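Predicted protein (PDB 4MEA) probably hydrolyses epoxides as a secreted, Cif-type member of the alpha/beta hydrolase fold and may act as a virulence factor. Local coordinates at residues 42-53 with 113-122; 63-71 with 229-240. All coordinates share one frame; numbering follows the deposited sequence.

In the fold
Contact 1 lies at the edge of the main sheet, where the hairpin of strands 37-44 and 47-54 meets helix 108-123; its middle is buried, while charged side chains lie along its exposed margin near the turn. Contact 2 is wholly buried nearer the middle of the molecule and joins the loop after strand 61-64 to residues 229-240, part of the helical insertion between strands 151-157 and 267-272. Their centres are about 17 Å apart, yet they touch: Trp71 packs on Val52 and His50, and Leu115 on Ile64. Each has one short hydroxyl-to-carbonyl bond; contact 1 adds aliphatic packing, a long salt bridge and a weak lysine bond, contact 2 aromatic rings.

Contact 1. Residues 42-53 with 113-122; sequences IESEGVKLHYVE and KILIGAIKKI
Ser44 OG donates to Ile114 O at 2.6 Å, in the carbonyl plane and on a lone pair, with a C=O...O angle of 130°. The hydroxyl also lies 4.0 Å from Gly117 CA, where the bare helix surface lets the hairpin come close. Beside it, Ala118 CB touches both Ile42 CG2 and Leu49 CD1, 3.6 Å from the latter, and the CG2 branch of Ile114 meets Leu49 while its CD1 meets Val47. Ile122 lies along one face of the Tyr51 ring, with CD1 3.3 Å above its centre in a CH-pi contact; CG1 anti to the carbonyl carbon (chi1 -59°) carries that methyl there. Its other branch, CG2, lies 3.4 Å from Glu53 OE2. That oxygen and Ile122 O share a water that donates to both, while Lys86 and Lys40 form salt bridges with the Glu53 carboxylate. At the exposed margin Lys113 crosses Glu45 at about a right angle in a long salt bridge, NZ to OE1 3.7 Å, and Lys121 NZ makes a weak bond to Glu43 O. The hairpin is set by a type I' turn from Ser44 to Val47 and by paired backbone bonds between Ile42 and Leu49. Aliphatic fit, including a methyl laid on the Tyr51 ring, thus carries the packing; one short hydrogen bond from Ser44 fixes the turn end, and the long or weak contacts at the margin probably add little.

Contact 2. Residues 63-71 with 229-240; sequences FIHGFGSTW and PYSTRDKLKAAF
Tyr230 is the bump that fills the bend of residues 66-69: the ring lies against the backbone of Gly68, whose positive phi suits the type II turn from Gly66 to Ser69, and CZ comes within 3.4 Å of Gly68 N. At the end of the ring the hydroxyl donates to Ser69 O over 2.7 Å, in the carbonyl plane and at a C=O...O angle of 146°, with Ser69 O close to the plane of the tyrosine ring. Phe67 projects the other way, into a hollow between Tyr230, Ala239 and Phe240. With CG anti to the backbone N (chi1 -179°) its ring reaches the helix, where Ala239 CB meets it edge-on in the ring plane, 3.9 Å from CE1. Phe240 CE1 closes in on the same Phe67 CE1 at 3.6 Å, making Phe67 the middle ring of an aromatic cluster, oblique to Tyr230 and to Phe240. A smaller fit lies at the far end, where Thr70 CG2 rests on Pro229 CB at 3.8 Å. The loop holds its own shape: Gly66 O accepts from Ser69 N and from His65 ND1, from opposite faces of its plane. The His65 ring is covered on one face by Thr70 CA, and NE2 bonds to the backbone of Leu92. His65-Gly66-Phe67-Gly68 stands where epoxide hydrolases usually carry His-Gly-X-Pro, with Gly68 for the proline, and is probably part of the oxyanion-hole region; Phe67 N bonds Asp134, probably the nucleophile by its place in the fold. Hydrophobic filling plus one buried hydroxyl bond therefore couples this loop to the helical cap.

Contact 1. Residues 42-53 with 113-122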
loop_
_atom_site.group_PDB
_atom_site.type_symbol
_atom_site.label_atom_id
_atom_site.label_comp_id
_atom_site.label_asym_id
_atom_site.label_seq_id
_atom_site.Cartn_x
_atom_site.Cartn_y
_atom_site.Cartn_z
ATOM N N ILE A 42 -4.593 26.780 -21.448
ATOM C CA ILE A 42 -3.386 27.152 -22.171
ATOM C C ILE A 42 -2.566 25.936 -22.574
ATOM O O ILE A 42 -2.377 25.004 -21.787
ATOM C CB ILE A 42 -2.503 28.124 -21.361
ATOM C CG1 ILE A 42 -1.389 28.682 -22.254
ATOM C CG2 ILE A 42 -1.931 27.427 -20.130
ATOM C CD1 ILE A 42 -0.598 29.799 -21.629
ATOM N N GLU A 43 -2.066 25.961 -23.806
ATOM C CA GLU A 43 -1.291 24.846 -24.329
ATOM C C GLU A 43 0.181 25.034 -23.979
ATOM O O GLU A 43 0.740 26.124 -24.151
ATOM C CB GLU A 43 -1.478 24.726 -25.844
ATOM C CG GLU A 43 -1.126 23.355 -26.404
ATOM C CD GLU A 43 -2.267 22.361 -26.280
ATOM O OE1 GLU A 43 -1.996 21.145 -26.256
ATOM O OE2 GLU A 43 -3.438 22.795 -26.224
ATOM N N SER A 44 0.795 23.974 -23.463
ATOM C CA SER A 44 2.215 23.972 -23.138
ATOM C C SER A 44 2.791 22.603 -23.457
ATOM O O SER A 44 2.385 21.595 -22.869
ATOM C CB SER A 44 2.451 24.288 -21.661
ATOM O OG SER A 44 3.844 24.317 -21.369
ATOM N N GLU A 45 3.736 22.576 -24.389
ATOM C CA GLU A 45 4.393 21.343 -24.806
ATOM C C GLU A 45 3.364 20.315 -25.265
ATOM O O GLU A 45 3.543 19.117 -25.069
ATOM C CB GLU A 45 5.275 20.765 -23.684
ATOM C CG GLU A 45 6.205 21.772 -22.987
ATOM C CD GLU A 45 7.261 22.382 -23.911
ATOM O OE1 GLU A 45 7.515 21.827 -25.004
ATOM O OE2 GLU A 45 7.840 23.426 -23.539
ATOM N N GLY A 46 2.287 20.790 -25.884
ATOM C CA GLY A 46 1.281 19.896 -26.423
ATOM C C GLY A 46 0.276 19.408 -25.389
ATOM O O GLY A 46 -0.560 18.558 -25.694
ATOM N N VAL A 47 0.359 19.940 -24.171
ATOM C CA VAL A 47 -0.583 19.579 -23.110
ATOM C C VAL A 47 -1.455 20.786 -22.806
ATOM O O VAL A 47 -0.941 21.869 -22.495
ATOM C CB VAL A 47 0.135 19.122 -21.809
ATOM C CG1 VAL A 47 -0.880 18.831 -20.698
ATOM C CG2 VAL A 47 1.007 17.891 -22.070
ATOM N N LYS A 48 -2.772 20.611 -22.918
ATOM C CA LYS A 48 -3.700 21.686 -22.589
ATOM C C LYS A 48 -3.942 21.759 -21.080
ATOM O O LYS A 48 -4.569 20.867 -20.486
ATOM C CB LYS A 48 -5.025 21.536 -23.341
ATOM C CG LYS A 48 -5.896 22.795 -23.250
ATOM C CD LYS A 48 -7.150 22.686 -24.097
ATOM C CE LYS A 48 -6.819 22.741 -25.583
ATOM N NZ LYS A 48 -8.063 22.789 -26.403
ATOM N N LEU A 49 -3.434 22.818 -20.461
ATOM C CA LEU A 49 -3.613 23.011 -19.024
ATOM C C LEU A 49 -4.809 23.909 -18.726
ATOM O O LEU A 49 -5.046 24.911 -19.414
ATOM C CB LEU A 49 -2.354 23.624 -18.400
ATOM C CG LEU A 49 -1.017 22.895 -18.547
ATOM C CD1 LEU A 49 0.094 23.793 -18.043
ATOM C CD2 LEU A 49 -1.009 21.566 -17.801
ATOM N N HIS A 50 -5.572 23.534 -17.705
ATOM C CA HIS A 50 -6.612 24.409 -17.176
ATOM C C HIS A 50 -6.041 25.208 -16.007
ATOM O O HIS A 50 -5.266 24.690 -15.200
ATOM C CB HIS A 50 -7.833 23.597 -16.728
ATOM C CG HIS A 50 -8.852 24.397 -15.972
ATOM N ND1 HIS A 50 -9.122 24.187 -14.636
ATOM C CD2 HIS A 50 -9.671 25.401 -16.368
ATOM C CE1 HIS A 50 -10.062 25.027 -14.242
ATOM N NE2 HIS A 50 -10.411 25.778 -15.273
ATOM N N TYR A 51 -6.411 26.476 -15.919
ATOM C CA TYR A 51 -6.039 27.258 -14.755
ATOM C C TYR A 51 -7.120 28.271 -14.445
ATOM O O TYR A 51 -8.011 28.518 -15.262
ATOM C CB TYR A 51 -4.686 27.945 -14.962
ATOM C CG TYR A 51 -4.654 29.014 -16.046
ATOM C CD1 TYR A 51 -4.736 30.367 -15.719
ATOM C CD2 TYR A 51 -4.519 28.672 -17.387
ATOM C CE1 TYR A 51 -4.696 31.357 -16.705
ATOM C CE2 TYR A 51 -4.486 29.654 -18.385
ATOM C CZ TYR A 51 -4.565 30.991 -18.030
ATOM O OH TYR A 51 -4.529 31.965 -18.999
ATOM N N VAL A 52 -7.027 28.846 -13.257
ATOM C CA VAL A 52 -7.934 29.877 -12.797
ATOM C C VAL A 52 -7.070 31.018 -12.287
ATOM O O VAL A 52 -6.079 30.789 -11.593
ATOM C CB VAL A 52 -8.835 29.339 -11.658
ATOM C CG1 VAL A 52 -9.674 30.452 -11.047
ATOM C CG2 VAL A 52 -9.713 28.208 -12.183
ATOM N N GLU A 53 -7.426 32.246 -12.647
ATOM C CA GLU A 53 -6.646 33.395 -12.212
ATOM C C GLU A 53 -7.532 34.541 -11.746
ATOM O O GLU A 53 -8.713 34.614 -12.079
ATOM C CB GLU A 53 -5.712 33.873 -13.331
ATOM C CG GLU A 53 -6.436 34.528 -14.486
ATOM C CD GLU A 53 -5.511 34.904 -15.633
ATOM O OE1 GLU A 53 -6.029 35.158 -16.738
ATOM O OE2 GLU A 53 -4.277 34.944 -15.436
ATOM N N LYS A 113 8.788 21.148 -16.802
ATOM C CA LYS A 113 8.955 21.764 -18.117
ATOM C C LYS A 113 7.611 22.247 -18.670
ATOM O O LYS A 113 7.507 23.349 -19.209
ATOM C CB LYS A 113 9.608 20.798 -19.112
ATOM C CG LYS A 113 10.036 21.491 -20.416
ATOM C CD LYS A 113 10.549 20.521 -21.471
ATOM C CE LYS A 113 9.456 20.172 -22.481
ATOM N NZ LYS A 113 9.953 19.348 -23.628
ATOM N N ILE A 114 6.584 21.414 -18.538
ATOM C CA ILE A 114 5.254 21.776 -19.009
ATOM C C ILE A 114 4.706 22.973 -18.233
ATOM O O ILE A 114 4.166 23.913 -18.817
ATOM C CB ILE A 114 4.279 20.578 -18.912
ATOM C CG1 ILE A 114 4.663 19.498 -19.934
ATOM C CG2 ILE A 114 2.826 21.050 -19.101
ATOM C CD1 ILE A 114 4.189 18.099 -19.568
ATOM N N LEU A 115 4.870 22.949 -16.914
ATOM C CA LEU A 115 4.370 24.023 -16.065
ATOM C C LEU A 115 5.072 25.365 -16.283
ATOM O O LEU A 115 4.414 26.392 -16.397
ATOM C CB LEU A 115 4.454 23.621 -14.590
ATOM C CG LEU A 115 3.353 22.662 -14.129
ATOM C CD1 LEU A 115 3.690 22.052 -12.765
ATOM C CD2 LEU A 115 2.002 23.376 -14.101
ATOM N N ILE A 116 6.401 25.364 -16.332
ATOM C CA ILE A 116 7.139 26.626 -16.424
ATOM C C ILE A 116 6.765 27.403 -17.692
ATOM O O ILE A 116 6.636 28.625 -17.666
ATOM C CB ILE A 116 8.673 26.416 -16.331
ATOM C CG1 ILE A 116 9.393 27.760 -16.165
ATOM C CG2 ILE A 116 9.201 25.655 -17.547
ATOM C CD1 ILE A 116 8.936 28.554 -14.964
ATOM N N GLY A 117 6.555 26.683 -18.788
ATOM C CA GLY A 117 6.179 27.308 -20.041
ATOM C C GLY A 117 4.877 28.079 -19.925
ATOM O O GLY A 117 4.756 29.192 -20.440
ATOM N N ALA A 118 3.902 27.488 -19.244
ATOM C CA ALA A 118 2.589 28.110 -19.102
ATOM C C ALA A 118 2.669 29.270 -18.129
ATOM O O ALA A 118 2.110 30.340 -18.372
ATOM C CB ALA A 118 1.562 27.080 -18.623
ATOM N N ILE A 119 3.377 29.052 -17.027
ATOM C CA ILE A 119 3.541 30.078 -16.008
ATOM C C ILE A 119 4.166 31.350 -16.588
ATOM O O ILE A 119 3.722 32.461 -16.291
ATOM C CB ILE A 119 4.369 29.555 -14.820
ATOM C CG1 ILE A 119 3.557 28.508 -14.046
ATOM C CG2 ILE A 119 4.763 30.692 -13.906
ATOM C CD1 ILE A 119 4.373 27.726 -13.027
ATOM N N LYS A 120 5.179 31.188 -17.435
ATOM C CA LYS A 120 5.841 32.345 -18.015
ATOM C C LYS A 120 4.828 33.165 -18.815
ATOM O O LYS A 120 4.869 34.395 -18.810
ATOM C CB LYS A 120 7.029 31.916 -18.886
ATOM C CG LYS A 120 8.257 31.443 -18.089
ATOM C CD LYS A 120 8.939 32.603 -17.374
ATOM C CE LYS A 120 10.281 32.200 -16.762
ATOM N NZ LYS A 120 11.195 31.583 -17.763
ATOM N N LYS A 121 3.904 32.477 -19.481
ATOM C CA LYS A 121 2.905 33.151 -20.317
ATOM C C LYS A 121 1.763 33.757 -19.503
ATOM O O LYS A 121 1.296 34.861 -19.803
ATOM C CB LYS A 121 2.368 32.203 -21.399
ATOM C CG LYS A 121 3.393 31.898 -22.483
ATOM C CD LYS A 121 3.260 30.486 -23.034
ATOM C CE LYS A 121 2.326 30.420 -24.230
ATOM N NZ LYS A 121 2.299 29.045 -24.814
ATOM N N ILE A 122 1.316 33.052 -18.470
ATOM C CA ILE A 122 0.185 33.534 -17.677
ATOM C C ILE A 122 0.625 34.589 -16.669
ATOM O O ILE A 122 -0.058 35.593 -16.467
ATOM C CB ILE A 122 -0.492 32.394 -16.899
ATOM C CG1 ILE A 122 -0.987 31.307 -17.846
ATOM C CG2 ILE A 122 -1.640 32.931 -16.058
ATOM C CD1 ILE A 122 -1.270 29.989 -17.128
HETATM O O HOH W 1 -2.592 36.528 -16.887
#

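Contact 2. Residues 63-71 with 229-240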
loop_
_atom_site.group_PDB
_atom_site.type_symbol
_atom_site.label_atom_id
_atom_site.label_comp_id
_atom_site.label_asym_id
_atom_site.label_seq_id
_atom_site.Cartn_x
_atom_site.Cartn_y
_atom_site.Cartn_z
ATOM N N PHE A 63 -0.140 28.815 -7.630
ATOM C CA PHE A 63 -0.502 27.747 -6.685
ATOM C C PHE A 63 -0.681 26.432 -7.426
ATOM O O PHE A 63 -1.439 26.363 -8.393
ATOM C CB PHE A 63 -1.826 28.043 -5.975
ATOM C CG PHE A 63 -1.839 29.317 -5.171
ATOM C CD1 PHE A 63 -1.472 29.313 -3.833
ATOM C CD2 PHE A 63 -2.273 30.506 -5.741
ATOM C CE1 PHE A 63 -1.507 30.489 -3.081
ATOM C CE2 PHE A 63 -2.311 31.685 -4.996
ATOM C CZ PHE A 63 -1.925 31.675 -3.669
ATOM N N ILE A 64 -0.020 25.387 -6.940
ATOM C CA ILE A 64 -0.056 24.074 -7.575
ATOM C C ILE A 64 -0.563 22.987 -6.612
ATOM O O ILE A 64 0.108 22.646 -5.626
ATOM C CB ILE A 64 1.337 23.671 -8.088
ATOM C CG1 ILE A 64 1.920 24.764 -8.999
ATOM C CG2 ILE A 64 1.263 22.329 -8.814
ATOM C CD1 ILE A 64 1.158 24.936 -10.341
ATOM N N HIS A 65 -1.737 22.436 -6.917
ATOM C CA HIS A 65 -2.372 21.408 -6.090
ATOM C C HIS A 65 -1.702 20.043 -6.236
ATOM O O HIS A 65 -0.757 19.876 -7.012
ATOM C CB HIS A 65 -3.842 21.269 -6.511
ATOM C CG HIS A 65 -4.024 20.553 -7.815
ATOM N ND1 HIS A 65 -4.151 19.183 -7.900
ATOM C CD2 HIS A 65 -4.061 21.015 -9.088
ATOM C CE1 HIS A 65 -4.273 18.832 -9.168
ATOM N NE2 HIS A 65 -4.224 19.925 -9.910
ATOM N N GLY A 66 -2.219 19.060 -5.503
ATOM C CA GLY A 66 -1.765 17.683 -5.625
ATOM C C GLY A 66 -2.907 16.683 -5.695
ATOM O O GLY A 66 -4.021 17.028 -6.105
ATOM N N PHE A 67 -2.631 15.444 -5.274
ATOM C CA PHE A 67 -3.576 14.334 -5.386
ATOM C C PHE A 67 -4.789 14.526 -4.486
ATOM O O PHE A 67 -4.653 14.921 -3.328
ATOM C CB PHE A 67 -2.870 13.027 -5.019
ATOM C CG PHE A 67 -3.741 11.813 -5.124
ATOM C CD1 PHE A 67 -4.044 11.266 -6.362
ATOM C CD2 PHE A 67 -4.214 11.182 -3.984
ATOM C CE1 PHE A 67 -4.829 10.126 -6.469
ATOM C CE2 PHE A 67 -5.005 10.037 -4.082
ATOM C CZ PHE A 67 -5.306 9.511 -5.329
ATOM N N GLY A 68 -5.971 14.235 -5.023
ATOM C CA GLY A 68 -7.214 14.450 -4.297
ATOM C C GLY A 68 -7.742 15.868 -4.424
ATOM O O GLY A 68 -8.831 16.182 -3.925
ATOM N N SER A 69 -6.979 16.725 -5.100
ATOM C CA SER A 69 -7.342 18.130 -5.250
ATOM C C SER A 69 -7.318 18.576 -6.714
ATOM O O SER A 69 -6.952 17.812 -7.602
ATOM C CB SER A 69 -6.382 19.017 -4.445
ATOM O OG SER A 69 -6.306 18.615 -3.083
ATOM N N THR A 70 -7.730 19.820 -6.945
ATOM C CA THR A 70 -7.519 20.508 -8.216
ATOM C C THR A 70 -7.171 21.945 -7.847
ATOM O O THR A 70 -6.944 22.233 -6.675
ATOM C CB THR A 70 -8.782 20.494 -9.118
ATOM O OG1 THR A 70 -9.828 21.242 -8.490
ATOM C CG2 THR A 70 -9.256 19.072 -9.371
ATOM N N TRP A 71 -7.129 22.843 -8.833
ATOM C CA TRP A 71 -6.949 24.273 -8.576
ATOM C C TRP A 71 -7.864 24.718 -7.425
ATOM O O TRP A 71 -7.504 25.585 -6.627
ATOM C CB TRP A 71 -7.302 25.092 -9.841
ATOM C CG TRP A 71 -8.777 25.193 -9.995
ATOM C CD1 TRP A 71 -9.592 24.324 -10.654
ATOM C CD2 TRP A 71 -9.631 26.187 -9.411
ATOM N NE1 TRP A 71 -10.905 24.720 -10.524
ATOM C CE2 TRP A 71 -10.953 25.858 -9.763
ATOM C CE3 TRP A 71 -9.405 27.317 -8.618
ATOM C CZ2 TRP A 71 -12.047 26.622 -9.354
ATOM C CZ3 TRP A 71 -10.495 28.080 -8.219
ATOM C CH2 TRP A 71 -11.792 27.726 -8.581
ATOM N N PRO A 229 -13.654 14.965 -9.748
ATOM C CA PRO A 229 -12.536 15.163 -10.684
ATOM C C PRO A 229 -11.653 13.925 -10.845
ATOM O O PRO A 229 -10.836 13.870 -11.768
ATOM C CB PRO A 229 -11.734 16.306 -10.043
ATOM C CG PRO A 229 -12.720 17.017 -9.167
ATOM C CD PRO A 229 -13.586 15.909 -8.618
ATOM N N TYR A 230 -11.839 12.942 -9.966
ATOM C CA TYR A 230 -11.029 11.717 -9.966
ATOM C C TYR A 230 -11.915 10.484 -10.168
ATOM O O TYR A 230 -11.623 9.402 -9.655
ATOM C CB TYR A 230 -10.263 11.588 -8.638
ATOM C CG TYR A 230 -9.142 12.586 -8.499
ATOM C CD1 TYR A 230 -7.849 12.275 -8.924
ATOM C CD2 TYR A 230 -9.374 13.852 -7.961
ATOM C CE1 TYR A 230 -6.815 13.197 -8.819
ATOM C CE2 TYR A 230 -8.347 14.781 -7.850
ATOM C CZ TYR A 230 -7.077 14.453 -8.276
ATOM O OH TYR A 230 -6.059 15.373 -8.164
ATOM N N SER A 231 -13.001 10.648 -10.918
ATOM C CA SER A 231 -14.025 9.616 -10.973
ATOM C C SER A 231 -13.988 8.770 -12.243
ATOM O O SER A 231 -14.852 7.913 -12.429
ATOM C CB SER A 231 -15.414 10.231 -10.789
ATOM O OG SER A 231 -15.708 11.159 -11.832
ATOM N N THR A 232 -13.003 9.004 -13.108
ATOM C CA THR A 232 -12.869 8.231 -14.340
ATOM C C THR A 232 -11.478 7.614 -14.478
ATOM O O THR A 232 -10.509 8.127 -13.910
ATOM C CB THR A 232 -13.182 9.100 -15.584
ATOM O OG1 THR A 232 -12.408 10.300 -15.528
ATOM C CG2 THR A 232 -14.661 9.487 -15.609
ATOM N N ARG A 233 -11.382 6.513 -15.230
ATOM C CA ARG A 233 -10.095 5.844 -15.442
ATOM C C ARG A 233 -9.026 6.784 -15.998
ATOM O O ARG A 233 -7.851 6.694 -15.622
ATOM C CB ARG A 233 -10.229 4.641 -16.390
ATOM C CG ARG A 233 -11.261 3.593 -16.009
ATOM C CD ARG A 233 -10.650 2.279 -15.536
ATOM N NE ARG A 233 -9.440 1.841 -16.243
ATOM C CZ ARG A 233 -9.366 0.787 -17.059
ATOM N NH1 ARG A 233 -10.437 0.053 -17.318
ATOM N NH2 ARG A 233 -8.210 0.458 -17.619
ATOM N N ASP A 234 -9.409 7.668 -16.919
ATOM C CA ASP A 234 -8.398 8.532 -17.535
ATOM C C ASP A 234 -7.779 9.473 -16.506
ATOM O O ASP A 234 -6.571 9.693 -16.515
ATOM C CB ASP A 234 -8.948 9.312 -18.736
ATOM C CG ASP A 234 -9.962 10.369 -18.333
ATOM O OD1 ASP A 234 -10.884 10.037 -17.557
ATOM O OD2 ASP A 234 -9.838 11.531 -18.788
ATOM N N LYS A 235 -8.600 10.017 -15.614
ATOM C CA LYS A 235 -8.088 10.910 -14.577
ATOM C C LYS A 235 -7.254 10.137 -13.541
ATOM O O LYS A 235 -6.223 10.614 -13.078
ATOM C CB LYS A 235 -9.235 11.672 -13.912
ATOM C CG LYS A 235 -9.905 12.694 -14.839
ATOM C CD LYS A 235 -8.952 13.864 -15.136
ATOM C CE LYS A 235 -9.335 14.595 -16.436
ATOM N NZ LYS A 235 -8.390 15.715 -16.737
ATOM N N LEU A 236 -7.704 8.943 -13.180
ATOM C CA LEU A 236 -6.953 8.101 -12.253
ATOM C C LEU A 236 -5.652 7.630 -12.877
ATOM O O LEU A 236 -4.614 7.616 -12.220
ATOM C CB LEU A 236 -7.795 6.904 -11.810
ATOM C CG LEU A 236 -8.975 7.293 -10.919
ATOM C CD1 LEU A 236 -9.943 6.133 -10.784
ATOM C CD2 LEU A 236 -8.477 7.766 -9.539
ATOM N N LYS A 237 -5.695 7.255 -14.152
ATOM C CA LYS A 237 -4.463 6.848 -14.832
ATOM C C LYS A 237 -3.395 7.953 -14.758
ATOM O O LYS A 237 -2.235 7.691 -14.433
ATOM C CB LYS A 237 -4.734 6.468 -16.288
ATOM C CG LYS A 237 -3.526 5.856 -17.000
ATOM C CD LYS A 237 -3.842 5.550 -18.459
ATOM C CE LYS A 237 -2.687 4.800 -19.118
ATOM N NZ LYS A 237 -3.077 4.204 -20.427
ATOM N N ALA A 238 -3.794 9.186 -15.058
ATOM C CA ALA A 238 -2.895 10.333 -14.958
ATOM C C ALA A 238 -2.373 10.521 -13.528
ATOM O O ALA A 238 -1.169 10.662 -13.309
ATOM C CB ALA A 238 -3.605 11.583 -15.419
ATOM N N ALA A 239 -3.281 10.541 -12.558
ATOM C CA ALA A 239 -2.873 10.675 -11.165
ATOM C C ALA A 239 -1.799 9.649 -10.808
ATOM O O ALA A 239 -0.781 9.974 -10.187
ATOM C CB ALA A 239 -4.080 10.522 -10.241
ATOM N N PHE A 240 -2.020 8.401 -11.190
ATOM C CA PHE A 240 -1.097 7.360 -10.762
ATOM C C PHE A 240 0.165 7.337 -11.637
ATOM O O PHE A 240 1.176 6.725 -11.276
ATOM C CB PHE A 240 -1.811 6.002 -10.628
ATOM C CG PHE A 240 -2.997 6.036 -9.668
ATOM C CD1 PHE A 240 -2.915 6.733 -8.470
ATOM C CD2 PHE A 240 -4.193 5.408 -9.985
ATOM C CE1 PHE A 240 -4.003 6.777 -7.593
ATOM C CE2 PHE A 240 -5.279 5.452 -9.117
ATOM C CZ PHE A 240 -5.181 6.135 -7.917
#